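Local coordinates for protein neutral proteinase inhibitor ScNPI (Streptomyces caespitosus, PDB 4HWX) that inhibits serine proteinases as a secreted homodimer of the subtilisin-inhibitor family and probably also blocks a metallopeptidase, at residues Leu25-Ala33 with Thr39-Leu50. Residues are numbered along the deposited sequence; the frame is centred on the assembly and turned at random.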
ATOM      1  N   LEU A  25      14.138  -2.639   2.376  1.00 33.28           N
ATOM      2  CA  LEU A  25      15.036  -1.768   3.140  1.00 33.86           C
ATOM      3  C   LEU A  25      14.256  -0.758   3.987  1.00 38.09           C
ATOM      4  O   LEU A  25      14.592  -0.547   5.152  1.00 39.06           O
ATOM      5  CB  LEU A  25      16.016  -1.023   2.181  1.00 33.12           C
ATOM      6  CG  LEU A  25      16.957  -1.907   1.311  1.00 37.77           C
ATOM      7  CD1 LEU A  25      17.724  -1.051   0.281  1.00 37.07           C
ATOM      8  CD2 LEU A  25      17.951  -2.691   2.176  1.00 42.16           C
ATOM      9  N   ARG A  26      13.242  -0.106   3.396  1.00 32.85           N
ATOM     10  CA  ARG A  26      12.502   0.930   4.103  1.00 32.10           C
ATOM     11  C   ARG A  26      11.161   1.156   3.435  1.00 32.64           C
ATOM     12  O   ARG A  26      10.975   0.793   2.273  1.00 30.24           O
ATOM     13  CB  ARG A  26      13.329   2.253   4.185  1.00 32.43           C
ATOM     14  CG  ARG A  26      13.725   2.861   2.844  1.00 35.46           C
ATOM     15  CD  ARG A  26      14.756   3.967   3.030  1.00 43.51           C
ATOM     16  NE  ARG A  26      15.118   4.564   1.747  1.00 39.24           N
ATOM     17  CZ  ARG A  26      16.052   4.084   0.936  1.00 42.17           C
ATOM     18  NH1 ARG A  26      16.749   3.005   1.280  1.00 34.57           N
ATOM     19  NH2 ARG A  26      16.297   4.672  -0.223  1.00 34.43           N
ATOM     20  N   ALA A  27      10.233   1.741   4.173  1.00 30.24           N
ATOM     21  CA  ALA A  27       8.892   2.005   3.671  1.00 30.66           C
ATOM     22  C   ALA A  27       8.233   3.165   4.377  1.00 35.47           C
ATOM     23  O   ALA A  27       8.548   3.428   5.544  1.00 35.73           O
ATOM     24  CB  ALA A  27       8.021   0.762   3.847  1.00 31.18           C
ATOM     25  N   THR A  28       7.270   3.831   3.682  1.00 30.17           N
ATOM     26  CA  THR A  28       6.442   4.884   4.276  1.00 30.92           C
ATOM     27  C   THR A  28       4.978   4.755   3.865  1.00 32.93           C
ATOM     28  O   THR A  28       4.670   4.207   2.801  1.00 31.22           O
ATOM     29  CB  THR A  28       6.916   6.306   3.920  1.00 40.03           C
ATOM     30  OG1 THR A  28       6.951   6.453   2.504  1.00 37.40           O
ATOM     31  CG2 THR A  28       8.251   6.677   4.556  1.00 40.78           C
ATOM     32  N   THR A  29       4.085   5.285   4.705  1.00 29.85           N
ATOM     33  CA  THR A  29       2.656   5.392   4.405  1.00 29.01           C
ATOM     34  C   THR A  29       2.371   6.847   4.041  1.00 31.57           C
ATOM     35  O   THR A  29       3.089   7.755   4.485  1.00 30.04           O
ATOM     36  CB  THR A  29       1.766   4.971   5.572  1.00 33.36           C
ATOM     37  OG1 THR A  29       2.021   5.862   6.667  1.00 34.64           O
ATOM     38  CG2 THR A  29       1.921   3.481   5.958  1.00 30.93           C
ATOM     39  N   LEU A  30       1.311   7.066   3.282  1.00 28.08           N
ATOM     40  CA  LEU A  30       0.885   8.402   2.873  1.00 28.32           C
ATOM     41  C   LEU A  30      -0.609   8.438   2.598  1.00 33.80           C
ATOM     42  O   LEU A  30      -1.158   7.581   1.896  1.00 32.50           O
ATOM     43  CB  LEU A  30       1.655   8.875   1.633  1.00 27.99           C
ATOM     44  CG  LEU A  30       1.362  10.320   1.187  1.00 31.85           C
ATOM     45  CD1 LEU A  30       1.930  11.323   2.166  1.00 31.79           C
ATOM     46  CD2 LEU A  30       1.909  10.591  -0.203  1.00 33.51           C
ATOM     47  N   SER A  31      -1.262   9.435   3.171  1.00 30.90           N
ATOM     48  CA  SER A  31      -2.672   9.683   2.970  1.00 33.00           C
ATOM     49  C   SER A  31      -2.808  11.118   2.541  1.00 36.21           C
ATOM     50  O   SER A  31      -2.126  11.967   3.118  1.00 35.50           O
ATOM     51  CB  SER A  31      -3.462   9.400   4.242  1.00 35.98           C
ATOM     52  OG  SER A  31      -4.808   9.797   4.054  1.00 49.74           O
ATOM     53  N   CYS A  32      -3.607  11.386   1.491  1.00 35.46           N
ATOM     54  CA  CYS A  32      -3.798  12.746   0.961  1.00 37.52           C
ATOM     55  C   CYS A  32      -5.274  13.092   0.939  1.00 44.33           C
ATOM     56  O   CYS A  32      -6.035  12.506   0.163  1.00 44.58           O
ATOM     57  CB  CYS A  32      -3.169  12.907  -0.426  1.00 37.78           C
ATOM     58  SG  CYS A  32      -1.478  12.265  -0.554  1.00 40.10           S
ATOM     59  N   ALA A  33      -5.671  14.049   1.800  1.00 43.55           N
ATOM     60  CA  ALA A  33      -7.047  14.565   1.958  1.00 44.70           C
ATOM     61  C   ALA A  33      -6.977  15.972   2.604  1.00 49.56           C
ATOM     62  O   ALA A  33      -6.103  16.750   2.197  1.00 49.53           O
ATOM     63  CB  ALA A  33      -7.871  13.591   2.805  1.00 45.47           C
ATOM     64  N   THR A  39       3.803   8.083   7.809  1.00 35.77           N
ATOM     65  CA  THR A  39       5.190   8.019   8.241  1.00 35.63           C
ATOM     66  C   THR A  39       6.079   8.731   7.218  1.00 37.94           C
ATOM     67  O   THR A  39       7.256   8.958   7.499  1.00 37.98           O
ATOM     68  CB  THR A  39       5.617   6.577   8.495  1.00 41.45           C
ATOM     69  OG1 THR A  39       5.387   5.817   7.308  1.00 37.05           O
ATOM     70  CG2 THR A  39       4.883   5.972   9.668  1.00 42.59           C
ATOM     71  N   HIS A  40       5.522   9.120   6.037  1.00 33.89           N
ATOM     72  CA  HIS A  40       6.300   9.873   5.056  1.00 32.91           C
ATOM     73  C   HIS A  40       6.818  11.180   5.720  1.00 36.76           C
ATOM     74  O   HIS A  40       6.042  11.837   6.413  1.00 37.68           O
ATOM     75  CB  HIS A  40       5.482  10.165   3.781  1.00 33.39           C
ATOM     76  CG  HIS A  40       6.351  10.598   2.653  1.00 35.54           C
ATOM     77  ND1 HIS A  40       6.907  11.860   2.622  1.00 37.19           N
ATOM     78  CD2 HIS A  40       6.784   9.899   1.574  1.00 36.12           C
ATOM     79  CE1 HIS A  40       7.664  11.895   1.539  1.00 35.91           C
ATOM     80  NE2 HIS A  40       7.608  10.746   0.864  1.00 35.69           N
ATOM     81  N   PRO A  41       8.111  11.541   5.588  1.00 36.86           N
ATOM     82  CA  PRO A  41       8.616  12.724   6.313  1.00 38.42           C
ATOM     83  C   PRO A  41       8.198  14.088   5.735  1.00 44.32           C
ATOM     84  O   PRO A  41       8.304  15.086   6.449  1.00 44.84           O
ATOM     85  CB  PRO A  41      10.130  12.553   6.268  1.00 40.56           C
ATOM     86  CG  PRO A  41      10.396  11.703   5.110  1.00 43.93           C
ATOM     87  CD  PRO A  41       9.196  10.859   4.843  1.00 38.28           C
ATOM     88  N   ALA A  42       7.710  14.140   4.480  1.00 40.58           N
ATOM     89  CA  ALA A  42       7.244  15.395   3.841  1.00 39.85           C
ATOM     90  C   ALA A  42       5.885  15.089   3.192  1.00 41.37           C
ATOM     91  O   ALA A  42       5.806  14.991   1.968  1.00 39.24           O
ATOM     92  CB  ALA A  42       8.275  15.882   2.819  1.00 40.27           C
ATOM     93  N   PRO A  43       4.823  14.809   4.001  1.00 38.62           N
ATOM     94  CA  PRO A  43       3.563  14.317   3.413  1.00 37.62           C
ATOM     95  C   PRO A  43       2.898  15.216   2.371  1.00 39.84           C
ATOM     96  O   PRO A  43       2.573  14.708   1.301  1.00 36.87           O
ATOM     97  CB  PRO A  43       2.645  14.120   4.614  1.00 39.97           C
ATOM     98  CG  PRO A  43       3.541  14.014   5.774  1.00 44.94           C
ATOM     99  CD  PRO A  43       4.736  14.847   5.475  1.00 41.01           C
ATOM    100  N   ARG A  44       2.686  16.517   2.663  1.00 36.34           N
ATOM    101  CA  ARG A  44       2.021  17.386   1.686  1.00 35.53           C
ATOM    102  C   ARG A  44       2.814  17.491   0.383  1.00 37.04           C
ATOM    103  O   ARG A  44       2.213  17.404  -0.686  1.00 36.40           O
ATOM    104  CB  ARG A  44       1.717  18.778   2.259  1.00 33.02           C
ATOM    105  CG  ARG A  44       0.799  19.588   1.330  1.00 33.88           C
ATOM    106  CD  ARG A  44      -0.597  18.999   1.255  1.00 33.35           C
ATOM    107  NE  ARG A  44      -1.375  19.345   2.445  1.00 41.75           N
ATOM    108  CZ  ARG A  44      -2.619  18.940   2.669  1.00 55.90           C
ATOM    109  NH1 ARG A  44      -3.229  18.147   1.802  1.00 42.75           N
ATOM    110  NH2 ARG A  44      -3.263  19.329   3.762  1.00 41.35           N
ATOM    111  N   ALA A  45       4.150  17.639   0.469  1.00 34.57           N
ATOM    112  CA  ALA A  45       5.020  17.722  -0.705  1.00 35.57           C
ATOM    113  C   ALA A  45       4.938  16.432  -1.569  1.00 36.29           C
ATOM    114  O   ALA A  45       4.890  16.523  -2.808  1.00 33.95           O
ATOM    115  CB  ALA A  45       6.454  17.992  -0.276  1.00 37.16           C
ATOM    116  N   ALA A  46       4.876  15.243  -0.916  1.00 32.01           N
ATOM    117  CA  ALA A  46       4.727  13.950  -1.610  1.00 30.97           C
ATOM    118  C   ALA A  46       3.330  13.878  -2.291  1.00 34.77           C
ATOM    119  O   ALA A  46       3.247  13.510  -3.459  1.00 33.14           O
ATOM    120  CB  ALA A  46       4.907  12.803  -0.618  1.00 31.12           C
ATOM    121  N   CYS A  47       2.256  14.305  -1.591  1.00 34.45           N
ATOM    122  CA  CYS A  47       0.887  14.353  -2.143  1.00 35.76           C
ATOM    123  C   CYS A  47       0.831  15.210  -3.408  1.00 37.41           C
ATOM    124  O   CYS A  47       0.275  14.750  -4.411  1.00 35.21           O
ATOM    125  CB  CYS A  47      -0.101  14.863  -1.102  1.00 37.35           C
ATOM    126  SG  CYS A  47      -0.330  13.723   0.279  1.00 40.65           S
ATOM    127  N   ASP A  48       1.423  16.438  -3.364  1.00 35.39           N
ATOM    128  CA  ASP A  48       1.516  17.376  -4.500  1.00 35.70           C
ATOM    129  C   ASP A  48       2.246  16.702  -5.678  1.00 37.16           C
ATOM    130  O   ASP A  48       1.802  16.799  -6.826  1.00 34.70           O
ATOM    131  CB  ASP A  48       2.289  18.661  -4.103  1.00 38.30           C
ATOM    132  CG  ASP A  48       1.711  19.565  -3.021  1.00 47.18           C
ATOM    133  OD1 ASP A  48       0.484  19.571  -2.848  1.00 46.35           O
ATOM    134  OD2 ASP A  48       2.506  20.292  -2.362  1.00 52.27           O
ATOM    135  N   ALA A  49       3.386  16.038  -5.376  1.00 34.19           N
ATOM    136  CA  ALA A  49       4.224  15.350  -6.376  1.00 34.05           C
ATOM    137  C   ALA A  49       3.436  14.230  -7.067  1.00 36.15           C
ATOM    138  O   ALA A  49       3.458  14.147  -8.300  1.00 34.94           O
ATOM    139  CB  ALA A  49       5.490  14.803  -5.735  1.00 34.24           C
ATOM    140  N   LEU A  50       2.648  13.454  -6.292  1.00 33.01           N
ATOM    141  CA  LEU A  50       1.787  12.389  -6.842  1.00 32.76           C
ATOM    142  C   LEU A  50       0.706  12.967  -7.742  1.00 37.68           C
ATOM    143  O   LEU A  50       0.486  12.479  -8.857  1.00 37.26           O
ATOM    144  CB  LEU A  50       1.141  11.581  -5.703  1.00 32.60           C
ATOM    145  CG  LEU A  50       2.066  10.656  -4.942  1.00 36.46           C
ATOM    146  CD1 LEU A  50       1.305   9.981  -3.811  1.00 36.95           C
ATOM    147  CD2 LEU A  50       2.710   9.626  -5.878  1.00 37.39           C
TER
HETATM  148  O   HOH W   1       6.340   3.405   7.905  1.00 37.58           O
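In this Streptomyces subtilisin inhibitor fold, the disulfide C32-C47 ties strand 23-32 of the antiparallel sheet to helix 43-52, which packs on one face of it. The axes of the segments 25-32 and 43-50 cross at -71°. The two SG atoms are 2.0 Å apart, with a chi3 of -84°. Next to the disulfide, L30 points at the helix. Its CG lies anti to the backbone N (chi1 -175°), which carries the branch to the helix, and the two methyls then meet different residues. CD1 sits 3.8 Å from P43 CB and also meets C47 SG. CD2 lies against A46 CB and meets L50 CD1 tip to tip at 3.7 Å.

Further back along the strand, T29 and T39 exchange bonds. T29 N donates to T39 OG1 at 3.0 Å, and T39 N donates to T29 OG1 at 3.1 Å; both bonds are nearly straight. H40 N adds a bond to T29 O. T39 OG1 also contacts a water that donates to A27 O. A valine at T39 would probably leave T29 N without its acceptor and the water without its link to the loop.

H40 ND1 accepts from A42 N, while NE2 bonds V111 O. Just past the end of the strand, A33 O accepts from R44 NH1 at 3.2 Å, in the guanidinium plane; R44 NH2 bonds Y34 O. The helix is thus held by the disulfide, apolar packing and the R44 bond, and the loop before it by polar bonds to the strand.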